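Local coordinates for protein VP5 (Halorubrum pleomorphic virus 6, PDB 6QGL) that serves as the envelope protein of a haloarchaeal pleomorphic virus and probably drives fusion of the viral and host membranes, at residues A[131-136]-A[146-151]; A[154-159]-A[163-168]. All coordinates share one frame; numbering follows the deposited sequence.

Interaction 1. Residues A[131-136]-A[146-151]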
ATOM      1  N   GLU A 131     -20.947   4.033   5.466  1.00 51.65           N
ATOM      2  CA  GLU A 131     -22.408   4.021   5.482  1.00 52.26           C
ATOM      3  C   GLU A 131     -22.939   2.770   6.184  1.00 56.75           C
ATOM      4  O   GLU A 131     -23.857   2.880   6.999  1.00 57.17           O
ATOM      5  CB  GLU A 131     -22.977   4.133   4.057  1.00 54.08           C
ATOM      6  CG  GLU A 131     -24.497   4.250   3.996  1.00 66.36           C
ATOM      7  CD  GLU A 131     -25.121   5.460   4.672  1.00 86.24           C
ATOM      8  OE1 GLU A 131     -24.385   6.426   4.975  1.00 89.80           O
ATOM      9  OE2 GLU A 131     -26.352   5.448   4.894  1.00 74.04           O
ATOM     10  N   ALA A 132     -22.347   1.592   5.885  1.00 53.22           N
ATOM     11  CA  ALA A 132     -22.733   0.316   6.498  1.00 53.59           C
ATOM     12  C   ALA A 132     -22.457   0.338   8.005  1.00 56.95           C
ATOM     13  O   ALA A 132     -23.264  -0.182   8.779  1.00 57.29           O
ATOM     14  CB  ALA A 132     -21.995  -0.838   5.839  1.00 54.64           C
ATOM     15  N   MET A 133     -21.333   0.968   8.415  1.00 52.40           N
ATOM     16  CA  MET A 133     -20.932   1.126   9.816  1.00 52.03           C
ATOM     17  C   MET A 133     -21.886   2.095  10.517  1.00 55.06           C
ATOM     18  O   MET A 133     -22.299   1.831  11.646  1.00 54.71           O
ATOM     19  CB  MET A 133     -19.476   1.611   9.922  1.00 54.00           C
ATOM     20  CG  MET A 133     -18.458   0.568   9.502  1.00 57.87           C
ATOM     21  SD  MET A 133     -16.768   0.929  10.046  1.00 62.09           S
ATOM     22  CE  MET A 133     -16.289   2.166   8.859  1.00 57.84           C
ATOM     23  N   THR A 134     -22.272   3.189   9.821  1.00 51.15           N
ATOM     24  CA  THR A 134     -23.217   4.200  10.305  1.00 50.87           C
ATOM     25  C   THR A 134     -24.583   3.552  10.551  1.00 55.18           C
ATOM     26  O   THR A 134     -25.158   3.748  11.623  1.00 54.74           O
ATOM     27  CB  THR A 134     -23.281   5.388   9.334  1.00 54.78           C
ATOM     28  OG1 THR A 134     -21.973   5.935   9.187  1.00 52.39           O
ATOM     29  CG2 THR A 134     -24.232   6.481   9.799  1.00 52.60           C
ATOM     30  N   GLN A 135     -25.071   2.744   9.583  1.00 52.26           N
ATOM     31  CA  GLN A 135     -26.347   2.032   9.689  1.00 52.96           C
ATOM     32  C   GLN A 135     -26.382   1.089  10.888  1.00 57.59           C
ATOM     33  O   GLN A 135     -27.419   0.993  11.543  1.00 57.78           O
ATOM     34  CB  GLN A 135     -26.689   1.284   8.391  1.00 54.61           C
ATOM     35  CG  GLN A 135     -27.197   2.187   7.260  1.00 62.55           C
ATOM     36  CD  GLN A 135     -28.501   2.910   7.550  1.00 78.06           C
ATOM     37  OE1 GLN A 135     -29.391   2.418   8.258  1.00 75.58           O
ATOM     38  NE2 GLN A 135     -28.650   4.101   6.990  1.00 67.53           N
ATOM     39  N   THR A 136     -25.239   0.426  11.190  1.00 54.19           N
ATOM     40  CA  THR A 136     -25.069  -0.480  12.332  1.00 54.45           C
ATOM     41  C   THR A 136     -25.235   0.300  13.641  1.00 58.05           C
ATOM     42  O   THR A 136     -26.035  -0.109  14.477  1.00 58.83           O
ATOM     43  CB  THR A 136     -23.740  -1.251  12.218  1.00 63.18           C
ATOM     44  OG1 THR A 136     -23.818  -2.129  11.097  1.00 64.18           O
ATOM     45  CG2 THR A 136     -23.423  -2.071  13.454  1.00 62.34           C
ATOM     46  N   SER A 146     -21.522  10.177  16.806  1.00 58.02           N
ATOM     47  CA  SER A 146     -20.298  10.942  17.052  1.00 58.33           C
ATOM     48  C   SER A 146     -19.066  10.030  17.104  1.00 61.31           C
ATOM     49  O   SER A 146     -17.946  10.508  16.922  1.00 61.40           O
ATOM     50  CB  SER A 146     -20.417  11.738  18.348  1.00 63.49           C
ATOM     51  OG  SER A 146     -20.569  10.884  19.470  1.00 72.65           O
ATOM     52  N   TYR A 147     -19.273   8.721  17.340  1.00 56.98           N
ATOM     53  CA  TYR A 147     -18.180   7.760  17.382  1.00 56.57           C
ATOM     54  C   TYR A 147     -17.680   7.380  15.982  1.00 59.70           C
ATOM     55  O   TYR A 147     -16.466   7.280  15.781  1.00 59.73           O
ATOM     56  CB  TYR A 147     -18.556   6.495  18.187  1.00 57.65           C
ATOM     57  CG  TYR A 147     -17.388   5.541  18.327  1.00 59.61           C
ATOM     58  CD1 TYR A 147     -16.425   5.728  19.315  1.00 62.65           C
ATOM     59  CD2 TYR A 147     -17.190   4.511  17.409  1.00 59.59           C
ATOM     60  CE1 TYR A 147     -15.310   4.898  19.404  1.00 63.72           C
ATOM     61  CE2 TYR A 147     -16.076   3.679  17.485  1.00 60.78           C
ATOM     62  CZ  TYR A 147     -15.144   3.869  18.492  1.00 68.73           C
ATOM     63  OH  TYR A 147     -14.057   3.040  18.591  1.00 70.17           O
ATOM     64  N   ILE A 148     -18.611   7.126  15.038  1.00 55.16           N
ATOM     65  CA  ILE A 148     -18.318   6.648  13.684  1.00 53.99           C
ATOM     66  C   ILE A 148     -18.278   7.770  12.612  1.00 57.62           C
ATOM     67  O   ILE A 148     -17.562   7.624  11.620  1.00 56.76           O
ATOM     68  CB  ILE A 148     -19.307   5.492  13.321  1.00 56.70           C
ATOM     69  CG1 ILE A 148     -18.815   4.653  12.114  1.00 56.47           C
ATOM     70  CG2 ILE A 148     -20.755   5.971  13.130  1.00 57.54           C
ATOM     71  CD1 ILE A 148     -17.517   3.861  12.340  1.00 61.84           C
ATOM     72  N   THR A 149     -19.043   8.858  12.793  1.00 54.56           N
ATOM     73  CA  THR A 149     -19.036   9.971  11.842  1.00 54.15           C
ATOM     74  C   THR A 149     -18.688  11.261  12.574  1.00 59.78           C
ATOM     75  O   THR A 149     -19.575  11.932  13.106  1.00 60.33           O
ATOM     76  CB  THR A 149     -20.344  10.064  11.030  1.00 58.05           C
ATOM     77  OG1 THR A 149     -21.449  10.241  11.913  1.00 57.69           O
ATOM     78  CG2 THR A 149     -20.570   8.875  10.106  1.00 54.49           C
ATOM     79  N   ASP A 150     -17.386  11.579  12.641  1.00 57.06           N
ATOM     80  CA  ASP A 150     -16.896  12.806  13.272  1.00 58.30           C
ATOM     81  C   ASP A 150     -16.130  13.621  12.241  1.00 62.42           C
ATOM     82  O   ASP A 150     -15.031  13.237  11.831  1.00 61.91           O
ATOM     83  CB  ASP A 150     -16.038  12.519  14.522  1.00 60.91           C
ATOM     84  CG  ASP A 150     -15.527  13.751  15.262  1.00 72.02           C
ATOM     85  OD1 ASP A 150     -15.866  14.887  14.847  1.00 73.10           O
ATOM     86  OD2 ASP A 150     -14.794  13.581  16.256  1.00 78.46           O
ATOM     87  N   PHE A 151     -16.726  14.739  11.817  1.00 59.58           N
ATOM     88  CA  PHE A 151     -16.141  15.627  10.815  1.00 59.82           C
ATOM     89  C   PHE A 151     -15.664  16.934  11.446  1.00 66.36           C
ATOM     90  O   PHE A 151     -15.252  17.847  10.734  1.00 67.22           O
ATOM     91  CB  PHE A 151     -17.110  15.820   9.625  1.00 60.88           C
ATOM     92  CG  PHE A 151     -17.314  14.516   8.872  1.00 60.71           C
ATOM     93  CD1 PHE A 151     -18.153  13.526   9.376  1.00 63.19           C
ATOM     94  CD2 PHE A 151     -16.569  14.227   7.735  1.00 62.14           C
ATOM     95  CE1 PHE A 151     -18.291  12.299   8.723  1.00 62.78           C
ATOM     96  CE2 PHE A 151     -16.707  13.000   7.083  1.00 63.60           C
ATOM     97  CZ  PHE A 151     -17.557  12.039   7.589  1.00 61.18           C
TER

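Interaction 2. Residues A[154-159]-A[163-168]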
ATOM      1  N   PRO A 154     -19.412  16.825  15.817  1.00 64.64           N
ATOM      2  CA  PRO A 154     -20.370  15.711  15.767  1.00 62.78           C
ATOM      3  C   PRO A 154     -21.560  15.838  16.724  1.00 66.32           C
ATOM      4  O   PRO A 154     -21.725  15.028  17.642  1.00 65.88           O
ATOM      5  CB  PRO A 154     -19.490  14.498  16.058  1.00 63.67           C
ATOM      6  CG  PRO A 154     -18.437  15.025  16.968  1.00 69.54           C
ATOM      7  CD  PRO A 154     -18.211  16.462  16.600  1.00 66.46           C
ATOM      8  N   ARG A 155     -22.410  16.850  16.482  1.00 62.70           N
ATOM      9  CA  ARG A 155     -23.612  17.127  17.273  1.00 62.58           C
ATOM     10  C   ARG A 155     -24.838  16.720  16.446  1.00 64.83           C
ATOM     11  O   ARG A 155     -25.189  17.409  15.488  1.00 64.70           O
ATOM     12  CB  ARG A 155     -23.650  18.611  17.678  1.00 63.75           C
ATOM     13  CG  ARG A 155     -22.589  18.979  18.707  1.00 72.30           C
ATOM     14  CD  ARG A 155     -22.851  20.341  19.313  1.00 84.70           C
ATOM     15  NE  ARG A 155     -22.273  21.425  18.519  1.00 92.91           N
ATOM     16  CZ  ARG A 155     -22.491  22.718  18.740  1.00108.02           C
ATOM     17  NH1 ARG A 155     -23.300  23.104  19.721  1.00 96.55           N
ATOM     18  NH2 ARG A 155     -21.916  23.634  17.974  1.00 94.17           N
ATOM     19  N   PHE A 156     -25.449  15.568  16.778  1.00 59.90           N
ATOM     20  CA  PHE A 156     -26.570  15.010  16.006  1.00 58.90           C
ATOM     21  C   PHE A 156     -27.947  15.165  16.672  1.00 63.34           C
ATOM     22  O   PHE A 156     -28.872  14.400  16.377  1.00 62.48           O
ATOM     23  CB  PHE A 156     -26.280  13.541  15.654  1.00 59.01           C
ATOM     24  CG  PHE A 156     -25.022  13.354  14.841  1.00 59.47           C
ATOM     25  CD1 PHE A 156     -23.818  13.037  15.455  1.00 62.13           C
ATOM     26  CD2 PHE A 156     -25.034  13.529  13.462  1.00 60.95           C
ATOM     27  CE1 PHE A 156     -22.652  12.879  14.705  1.00 62.23           C
ATOM     28  CE2 PHE A 156     -23.865  13.376  12.714  1.00 62.83           C
ATOM     29  CZ  PHE A 156     -22.683  13.052  13.340  1.00 60.61           C
ATOM     30  N   GLY A 157     -28.072  16.200  17.498  1.00 61.26           N
ATOM     31  CA  GLY A 157     -29.264  16.530  18.266  1.00 62.42           C
ATOM     32  C   GLY A 157     -30.541  16.781  17.490  1.00 67.19           C
ATOM     33  O   GLY A 157     -31.615  16.512  18.017  1.00 67.21           O
ATOM     34  N   ASN A 158     -30.443  17.311  16.256  1.00 64.49           N
ATOM     35  CA  ASN A 158     -31.593  17.625  15.396  1.00 65.37           C
ATOM     36  C   ASN A 158     -31.809  16.595  14.254  1.00 68.59           C
ATOM     37  O   ASN A 158     -32.704  16.768  13.422  1.00 69.24           O
ATOM     38  CB  ASN A 158     -31.486  19.066  14.862  1.00 66.83           C
ATOM     39  CG  ASN A 158     -32.723  19.613  14.186  1.00 85.61           C
ATOM     40  OD1 ASN A 158     -33.830  19.597  14.732  1.00 77.81           O
ATOM     41  ND2 ASN A 158     -32.559  20.118  12.975  1.00 78.84           N
ATOM     42  N   LEU A 159     -31.025  15.504  14.244  1.00 63.53           N
ATOM     43  CA  LEU A 159     -31.144  14.460  13.224  1.00 62.38           C
ATOM     44  C   LEU A 159     -32.214  13.428  13.593  1.00 67.54           C
ATOM     45  O   LEU A 159     -32.128  12.815  14.654  1.00 66.77           O
ATOM     46  CB  LEU A 159     -29.778  13.782  12.985  1.00 60.59           C
ATOM     47  CG  LEU A 159     -29.714  12.715  11.894  1.00 63.68           C
ATOM     48  CD1 LEU A 159     -29.761  13.334  10.508  1.00 64.02           C
ATOM     49  CD2 LEU A 159     -28.476  11.887  12.045  1.00 64.17           C
ATOM     50  N   THR A 163     -32.437   7.825  10.546  1.00 65.54           N
ATOM     51  CA  THR A 163     -31.904   8.582   9.413  1.00 64.47           C
ATOM     52  C   THR A 163     -30.383   8.654   9.536  1.00 66.15           C
ATOM     53  O   THR A 163     -29.862   8.886  10.629  1.00 65.59           O
ATOM     54  CB  THR A 163     -32.580   9.972   9.369  1.00 72.65           C
ATOM     55  OG1 THR A 163     -33.967   9.795   9.095  1.00 74.28           O
ATOM     56  CG2 THR A 163     -31.980  10.914   8.332  1.00 71.18           C
ATOM     57  N   SER A 164     -29.679   8.454   8.414  1.00 61.42           N
ATOM     58  CA  SER A 164     -28.224   8.544   8.372  1.00 59.77           C
ATOM     59  C   SER A 164     -27.799   9.991   8.094  1.00 63.47           C
ATOM     60  O   SER A 164     -28.412  10.644   7.241  1.00 64.16           O
ATOM     61  CB  SER A 164     -27.657   7.617   7.299  1.00 62.15           C
ATOM     62  OG  SER A 164     -26.245   7.724   7.214  1.00 69.33           O
ATOM     63  N   PRO A 165     -26.739  10.509   8.764  1.00 58.75           N
ATOM     64  CA  PRO A 165     -26.279  11.873   8.448  1.00 58.54           C
ATOM     65  C   PRO A 165     -25.531  11.923   7.107  1.00 60.47           C
ATOM     66  O   PRO A 165     -25.234  13.008   6.604  1.00 60.42           O
ATOM     67  CB  PRO A 165     -25.369  12.216   9.629  1.00 60.23           C
ATOM     68  CG  PRO A 165     -24.831  10.916  10.077  1.00 63.90           C
ATOM     69  CD  PRO A 165     -25.886   9.878   9.794  1.00 59.56           C
ATOM     70  N   ASN A 166     -25.238  10.735   6.532  1.00 55.20           N
ATOM     71  CA  ASN A 166     -24.527  10.548   5.270  1.00 53.87           C
ATOM     72  C   ASN A 166     -25.461  10.360   4.079  1.00 58.47           C
ATOM     73  O   ASN A 166     -26.561   9.821   4.217  1.00 58.75           O
ATOM     74  CB  ASN A 166     -23.599   9.329   5.338  1.00 51.15           C
ATOM     75  CG  ASN A 166     -22.742   9.187   6.568  1.00 60.43           C
ATOM     76  OD1 ASN A 166     -22.164  10.153   7.081  1.00 51.51           O
ATOM     77  ND2 ASN A 166     -22.618   7.958   7.043  1.00 48.45           N
ATOM     78  N   THR A 167     -24.982  10.767   2.897  1.00 55.16           N
ATOM     79  CA  THR A 167     -25.649  10.617   1.607  1.00 55.54           C
ATOM     80  C   THR A 167     -24.564  10.258   0.589  1.00 58.78           C
ATOM     81  O   THR A 167     -23.585  10.999   0.452  1.00 57.66           O
ATOM     82  CB  THR A 167     -26.413  11.899   1.200  1.00 64.13           C
ATOM     83  OG1 THR A 167     -27.166  12.402   2.305  1.00 64.91           O
ATOM     84  CG2 THR A 167     -27.338  11.675   0.009  1.00 62.91           C
ATOM     85  N   LEU A 168     -24.714   9.104  -0.086  1.00 55.70           N
ATOM     86  CA  LEU A 168     -23.775   8.669  -1.122  1.00 55.00           C
ATOM     87  C   LEU A 168     -24.381   9.064  -2.458  1.00 60.12           C
ATOM     88  O   LEU A 168     -25.323   8.421  -2.934  1.00 60.72           O
ATOM     89  CB  LEU A 168     -23.469   7.151  -1.057  1.00 54.55           C
ATOM     90  CG  LEU A 168     -22.988   6.556   0.273  1.00 58.02           C
ATOM     91  CD1 LEU A 168     -22.516   5.130   0.086  1.00 57.52           C
ATOM     92  CD2 LEU A 168     -21.880   7.378   0.901  1.00 59.26           C
TER

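Interaction 1. Residues A[131-136]-A[146-151]
Ile148 lays its CG1-CD1 arm against Met133, whose side chain crosses it at about a right angle. Ile148 CD1 lies 3.8 Å from Met133 SD and equally far from Met133 CB, so one methyl group fills the bend of the methionine. Two torsions shape that bend: Met133 CG stands beside the backbone N (chi1 -70°), and a turn at chi3 folds Met133 CE back within 4.1 Å of Ile148 CD1. A flexible thioether suits this place because it can fit itself round a rigid branched neighbour.

The other branch of Ile148, CG2, sits 4.1 Å from Thr134 CA, where the backbones of the two segments come nearest. Thr134 OG1 then meets the methyl CG2 of Thr149 at 3.4 Å, a van der Waals contact. The hydroxyls bond elsewhere, Thr134 OG1 to the backbone O of Leu130 and Thr149 OG1 to that of Leu145. Threonine suits both places, offering a methyl at 149 and, at 134, an oxygen already bonded along its own helix.

These four residues are buried. Glu131 and exposed Gln135 lie beyond them, outside the contact, linked by a weak NE2-OE2 hydrogen bond; Glu131 OE1 turns to Ser164 and Asn166.

The contact packs the short helix 145-148 back on the end of helix 97-140. Leu50 and Val54 of helix 43-66 also touch Met133, while Asn166 of strand 166-174 lies against Thr149.

Interaction 2. Residues A[154-159]-A[163-168]
Leu159 turns its CG anti to the backbone N (chi1 -177°), which sends the isobutyl group toward residues 163-165, while Phe156 holds its ring beside its own backbone N, a setting (chi1 -59°) that carries CE2 to Pro165. The two meet on the proline. Phe156 CE2 lies 3.6 Å from Pro165 CB, the proline approaching the aromatic ring obliquely, and Leu159 CD2 comes to the same CB at 3.9 Å. Both side chains cross the pyrrolidine at about a right angle. Proline suits the spot, being compact, rigid and apolar, with ring carbons that can meet two hydrophobic neighbours at once.

The branches of Leu159 divide the work. Leu159 CD1 touches the methyl CG2 of Thr163 at 3.9 Å, and Leu159 CD2 rests 3.6 Å from the backbone O of Thr163 on its way to the proline. Thr163 offers its methyl to the leucine.

The backbone sets up both halves. Leu159 N bonds to Phe156 O at 3.2 Å, closing a type I beta turn that brings Phe156 and Leu159 together. Gly157, at the second position of this exposed turn, has no side chain to accommodate. In the other segment, Ser164 OG accepts from Asn166 N at 3.2 Å, shaping the chain as it enters the strand, and also bonds to Glu131.

Leu145 packs on Phe156, Leu159 and Pro165, extending the apolar cluster toward helix 145-148. The arrangement joins a beta turn to an ST turn leading into strand 166-174, an outermost strand of a four-stranded antiparallel sheet.

Interactions 1 and 2 follow each other in series along the chain: interaction 1, between helix 97-140 and the region of helix 145-148, closes before interaction 2 opens in the loop that leads to strand 166-174. Their centres are about 9 Å apart, and they touch directly. Glu131 OE1 probably accepts hydrogen bonds from Asn166 ND2 at 3.1 Å and Ser164 OG at 3.2 Å, tying the long helix to the start of the strand, while Phe156 CZ packs against Thr149 O. Both belong to the N-terminal region of the envelope protein. Together they join the helical part of this probable fusion protein to its four-stranded antiparallel sheet.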